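PDB 5BQ3: rhamnose ABC transporter, rhamnose-binding protein, which probably binds rhamnose or a related sugar outside the cell membrane and delivers it to an ABC transporter for uptake. Local coordinates for residues A272-V277 and V314-P319; I139-M144 and K172-E177. All coordinates share one frame; numbering follows the deposited sequence.

Overall arrangement
The chain has the two-lobed build of a type I periplasmic binding protein, each lobe a parallel sheet flanked by helices. Contact 1 packs helix 271-287 on edge strand 313-315 of the six-stranded sheet and on Val316, which follows it; its centre lies about 9 Å from the chain centre. Contact 2, in the other lobe, packs helices 134-149 and 165-180, about 17 Å from that centre. The contact centres are about 21 Å apart. In this family the sugar binds in the cleft between the lobes, so segment 314-319, passing from one lobe to the other, is probably a hinge connection. Its Pro319 CG comes 3.4 Å from Thr140 OG1. Both contacts are apolar and largely buried.

Contact 1 of 2, residues A272-V277 and V314-P319; sequences AQLGYV and VVVGDP
Gln273, Leu274 and Val277 of helix 271-287 pack against Val314 and Val316, in the lobe of the periplasmic binding protein fold built on the six-stranded sheet. The helix lies on edge strand 313-315, which runs beside strand 127-130, and on Val316, which follows it. Four of the five touching residues are buried, and the segments together bury 208 Å², with no hydrogen bond between them.

Along the helix, Gln273 comes first. It meets the other segment through its aliphatic base: CB lies 3.7 Å from Val316 CG1. From CG, which stands beside the backbone N (chi1 -70°), the extended chain carries the amide past Val316, leaving CB as the closest atom. Leu274 follows at the point where the backbones are nearest, its CA 6.2 Å from that of Val316. The two side chains stand roughly perpendicular, and Leu274 CD1 reaches Val316 CG2 at 3.8 Å. That same valine methyl also rests 3.8 Å from Leu274 CA, so Val316 packs on the helix backbone as well as on the leucine branch.

Of the two methyls of Val316, CG2 meets Leu274, while CG1, anti to the backbone N (chi1 178°), meets Gln273 CB; Val277 borders both. With an alanine in place of Val316 both methyls go, and a gap would probably open between the helix and the sheet edge, leaving Leu274 CD1 and Gln273 CB without that neighbour. Ile129 of strand 127-130 touches Leu274, Val277, Val314 and Val316, extending the hydrophobic layer into the sheet.

One helical turn beyond Gln273, Val277 reaches both valines with separate methyls, CG2 lying 4.2 Å from Val316 CG1 and CG1 lying 4.3 Å from Val314 CG1.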
# COMPACT_ATOMS: atom_id res chain seq x y z
N ALA A 272 8.47 -0.16 -4.52
CA ALA A 272 9.72 -0.85 -4.86
C ALA A 272 10.22 -1.73 -3.71
O ALA A 272 10.77 -2.81 -3.96
CB ALA A 272 10.79 0.16 -5.24
N GLN A 273 10.01 -1.28 -2.45
CA GLN A 273 10.40 -2.01 -1.24
C GLN A 273 9.54 -3.27 -1.06
O GLN A 273 10.04 -4.28 -0.56
CB GLN A 273 10.25 -1.11 -0.00
CG GLN A 273 11.27 0.02 0.09
CD GLN A 273 11.15 0.82 1.36
OE1 GLN A 273 10.06 1.16 1.83
NE2 GLN A 273 12.28 1.17 1.95
N LEU A 274 8.26 -3.21 -1.46
CA LEU A 274 7.31 -4.32 -1.37
C LEU A 274 7.74 -5.48 -2.28
O LEU A 274 7.75 -6.63 -1.83
CB LEU A 274 5.89 -3.84 -1.72
CG LEU A 274 4.78 -4.90 -1.77
CD1 LEU A 274 4.35 -5.31 -0.38
CD2 LEU A 274 3.61 -4.38 -2.54
N GLY A 275 8.10 -5.17 -3.53
CA GLY A 275 8.58 -6.15 -4.50
C GLY A 275 9.92 -6.74 -4.09
O GLY A 275 10.17 -7.93 -4.31
N TYR A 276 10.77 -5.90 -3.47
CA TYR A 276 12.10 -6.25 -2.97
C TYR A 276 12.01 -7.32 -1.87
O TYR A 276 12.67 -8.36 -1.99
CB TYR A 276 12.82 -4.98 -2.44
CG TYR A 276 14.30 -5.15 -2.19
CD1 TYR A 276 15.23 -4.86 -3.19
CD2 TYR A 276 14.78 -5.54 -0.95
CE1 TYR A 276 16.60 -5.01 -2.97
CE2 TYR A 276 16.15 -5.69 -0.72
CZ TYR A 276 17.05 -5.42 -1.73
OH TYR A 276 18.40 -5.56 -1.49
N VAL A 277 11.19 -7.08 -0.82
CA VAL A 277 10.96 -7.99 0.31
C VAL A 277 10.33 -9.31 -0.18
O VAL A 277 10.76 -10.38 0.24
CB VAL A 277 10.11 -7.32 1.44
CG1 VAL A 277 9.72 -8.31 2.53
CG2 VAL A 277 10.85 -6.13 2.05
N VAL A 314 3.91 -10.70 6.40
CA VAL A 314 5.16 -9.96 6.59
C VAL A 314 4.89 -8.49 6.25
O VAL A 314 4.36 -8.20 5.18
CB VAL A 314 6.33 -10.54 5.74
CG1 VAL A 314 7.62 -9.77 5.96
CG2 VAL A 314 6.53 -12.03 6.01
N VAL A 315 5.22 -7.56 7.17
CA VAL A 315 5.02 -6.12 6.95
C VAL A 315 6.37 -5.51 6.53
O VAL A 315 7.38 -5.71 7.20
CB VAL A 315 4.39 -5.40 8.18
CG1 VAL A 315 4.22 -3.91 7.93
CG2 VAL A 315 3.05 -6.03 8.56
N VAL A 316 6.37 -4.76 5.40
CA VAL A 316 7.55 -4.09 4.83
C VAL A 316 8.07 -3.03 5.83
O VAL A 316 9.28 -2.99 6.09
CB VAL A 316 7.26 -3.48 3.43
CG1 VAL A 316 8.48 -2.75 2.87
CG2 VAL A 316 6.81 -4.55 2.44
N GLY A 317 7.17 -2.22 6.39
CA GLY A 317 7.53 -1.20 7.36
C GLY A 317 6.45 -0.18 7.64
O GLY A 317 5.29 -0.37 7.25
N ASP A 318 6.83 0.92 8.32
CA ASP A 318 5.93 2.02 8.66
C ASP A 318 5.66 2.88 7.42
O ASP A 318 6.53 2.94 6.54
CB ASP A 318 6.52 2.88 9.80
CG ASP A 318 6.71 2.18 11.14
OD1 ASP A 318 5.90 1.28 11.47
OD2 ASP A 318 7.63 2.57 11.89
N PRO A 319 4.47 3.55 7.30
CA PRO A 319 4.22 4.37 6.10
C PRO A 319 5.29 5.46 5.88
O PRO A 319 5.80 6.03 6.85
CB PRO A 319 2.85 4.99 6.37
CG PRO A 319 2.21 4.10 7.36
CD PRO A 319 3.32 3.58 8.22

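Contact 2 of 2, residues I139-M144 and K172-E177; sequences ITMLDM and KFMEDE
Leu142 and Met174 lie alongside each other, running opposite ways, where helices 134-149 and 165-180 pack in the lobe built on the four-stranded sheet 187-194, 153-159, 218-221, 244-247. The segment axes approach to 9.8 Å and cross at -55°. The overlap runs the length of the leucine fork: Leu142 CG sits 3.9 Å from Met174 CG, and Leu142 CD2 is 3.8 Å from Met174 CE. The bend at chi3 of Met174 (65°) brings CE back to that branch. Met141 and Met174, both present as selenomethionine, are roughly perpendicular, with Met141 CE 3.8 Å from Met174 SE.

The other leucine branch turns to Glu177: Leu142 CD1 lies 3.6 Å from Glu177 CB and 3.8 Å from the backbone O of Met174. Glu177 is bent at chi2 (-75°); its OE1 is hydrogen-bonded to Asn181, and its OE2 forms a salt bridge with Lys135, on helix 134-149 one turn before Ile139.

No hydrogen bond spans the two segments, which cohere by apolar packing, but the ion pair adds a polar link between the helices beside that patch. Lys135 and Asn181 probably offset the cost of burying the Glu177 charge.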
# COMPACT_ATOMS: atom_id res chain seq x y z
N ILE A 139 -2.23 5.78 12.81
CA ILE A 139 -1.32 6.45 13.74
C ILE A 139 -0.53 7.53 12.99
O ILE A 139 -0.49 8.67 13.45
CB ILE A 139 -0.41 5.41 14.48
CG1 ILE A 139 -1.21 4.69 15.58
CG2 ILE A 139 0.86 6.06 15.06
CD1 ILE A 139 -0.64 3.33 16.04
N THR A 140 0.04 7.18 11.82
CA THR A 140 0.82 8.07 10.95
C THR A 140 -0.01 9.31 10.60
O THR A 140 0.48 10.42 10.77
CB THR A 140 1.30 7.32 9.69
OG1 THR A 140 2.04 6.18 10.10
CG2 THR A 140 2.16 8.19 8.77
N MSE A 141 -1.27 9.11 10.17
CA MSE A 141 -2.20 10.17 9.80
C MSE A 141 -2.55 11.07 11.00
O MSE A 141 -2.45 12.29 10.86
CB MSE A 141 -3.46 9.59 9.18
CG MSE A 141 -3.17 9.00 7.80
SE MSE A 141 -4.74 8.78 6.74
CE MSE A 141 -5.57 7.26 7.72
N LEU A 142 -2.86 10.48 12.17
CA LEU A 142 -3.14 11.24 13.40
C LEU A 142 -1.92 12.05 13.85
O LEU A 142 -2.09 13.15 14.35
CB LEU A 142 -3.59 10.32 14.54
CG LEU A 142 -5.01 9.77 14.47
CD1 LEU A 142 -5.14 8.57 15.37
CD2 LEU A 142 -6.03 10.83 14.84
N ASP A 143 -0.70 11.49 13.67
CA ASP A 143 0.56 12.15 14.02
C ASP A 143 0.79 13.40 13.16
O ASP A 143 1.21 14.42 13.69
CB ASP A 143 1.75 11.19 13.86
CG ASP A 143 2.11 10.37 15.09
OD1 ASP A 143 1.29 10.30 16.02
OD2 ASP A 143 3.22 9.78 15.10
N MSE A 144 0.50 13.31 11.84
CA MSE A 144 0.63 14.41 10.87
C MSE A 144 -0.41 15.48 11.14
O MSE A 144 -0.09 16.67 11.06
CB MSE A 144 0.51 13.89 9.43
CG MSE A 144 1.65 12.94 9.02
SE MSE A 144 1.66 12.42 7.15
CE MSE A 144 -0.06 11.54 7.02
N LYS A 172 -11.76 3.80 11.76
CA LYS A 172 -12.14 3.17 13.03
C LYS A 172 -10.95 3.19 14.02
O LYS A 172 -11.15 3.54 15.18
CB LYS A 172 -12.66 1.74 12.82
CG LYS A 172 -13.07 0.98 14.09
CD LYS A 172 -14.32 1.53 14.78
CE LYS A 172 -14.51 0.93 16.15
NZ LYS A 172 -15.55 1.64 16.93
N PHE A 173 -9.72 2.86 13.55
CA PHE A 173 -8.52 2.89 14.39
C PHE A 173 -8.23 4.33 14.83
O PHE A 173 -7.85 4.56 15.98
CB PHE A 173 -7.30 2.29 13.68
CG PHE A 173 -7.21 0.78 13.63
CD1 PHE A 173 -7.10 0.03 14.80
CD2 PHE A 173 -7.15 0.11 12.42
CE1 PHE A 173 -6.99 -1.36 14.75
CE2 PHE A 173 -7.04 -1.28 12.37
CZ PHE A 173 -6.97 -2.01 13.54
N MSE A 174 -8.46 5.31 13.92
CA MSE A 174 -8.29 6.74 14.17
C MSE A 174 -9.24 7.22 15.27
O MSE A 174 -8.80 7.87 16.21
CB MSE A 174 -8.51 7.55 12.89
CG MSE A 174 -7.24 7.73 12.07
SE MSE A 174 -7.48 8.92 10.56
CE MSE A 174 -7.83 10.59 11.53
N GLU A 175 -10.54 6.85 15.17
CA GLU A 175 -11.60 7.20 16.12
C GLU A 175 -11.35 6.59 17.50
O GLU A 175 -11.61 7.25 18.51
CB GLU A 175 -12.98 6.76 15.58
CG GLU A 175 -13.50 7.63 14.45
CD GLU A 175 -14.81 7.19 13.83
OE1 GLU A 175 -14.86 6.10 13.23
OE2 GLU A 175 -15.79 7.97 13.92
N ASP A 176 -10.83 5.35 17.54
CA ASP A 176 -10.49 4.63 18.77
C ASP A 176 -9.31 5.28 19.50
O ASP A 176 -9.32 5.35 20.73
CB ASP A 176 -10.16 3.15 18.47
CG ASP A 176 -11.32 2.28 18.01
OD1 ASP A 176 -12.48 2.62 18.33
OD2 ASP A 176 -11.06 1.24 17.35
N GLU A 177 -8.30 5.75 18.74
CA GLU A 177 -7.10 6.41 19.26
C GLU A 177 -7.41 7.79 19.82
O GLU A 177 -6.80 8.19 20.82
CB GLU A 177 -6.03 6.52 18.16
CG GLU A 177 -5.25 5.24 17.90
CD GLU A 177 -4.20 4.86 18.93
OE1 GLU A 177 -3.63 5.77 19.57
OE2 GLU A 177 -3.92 3.65 19.05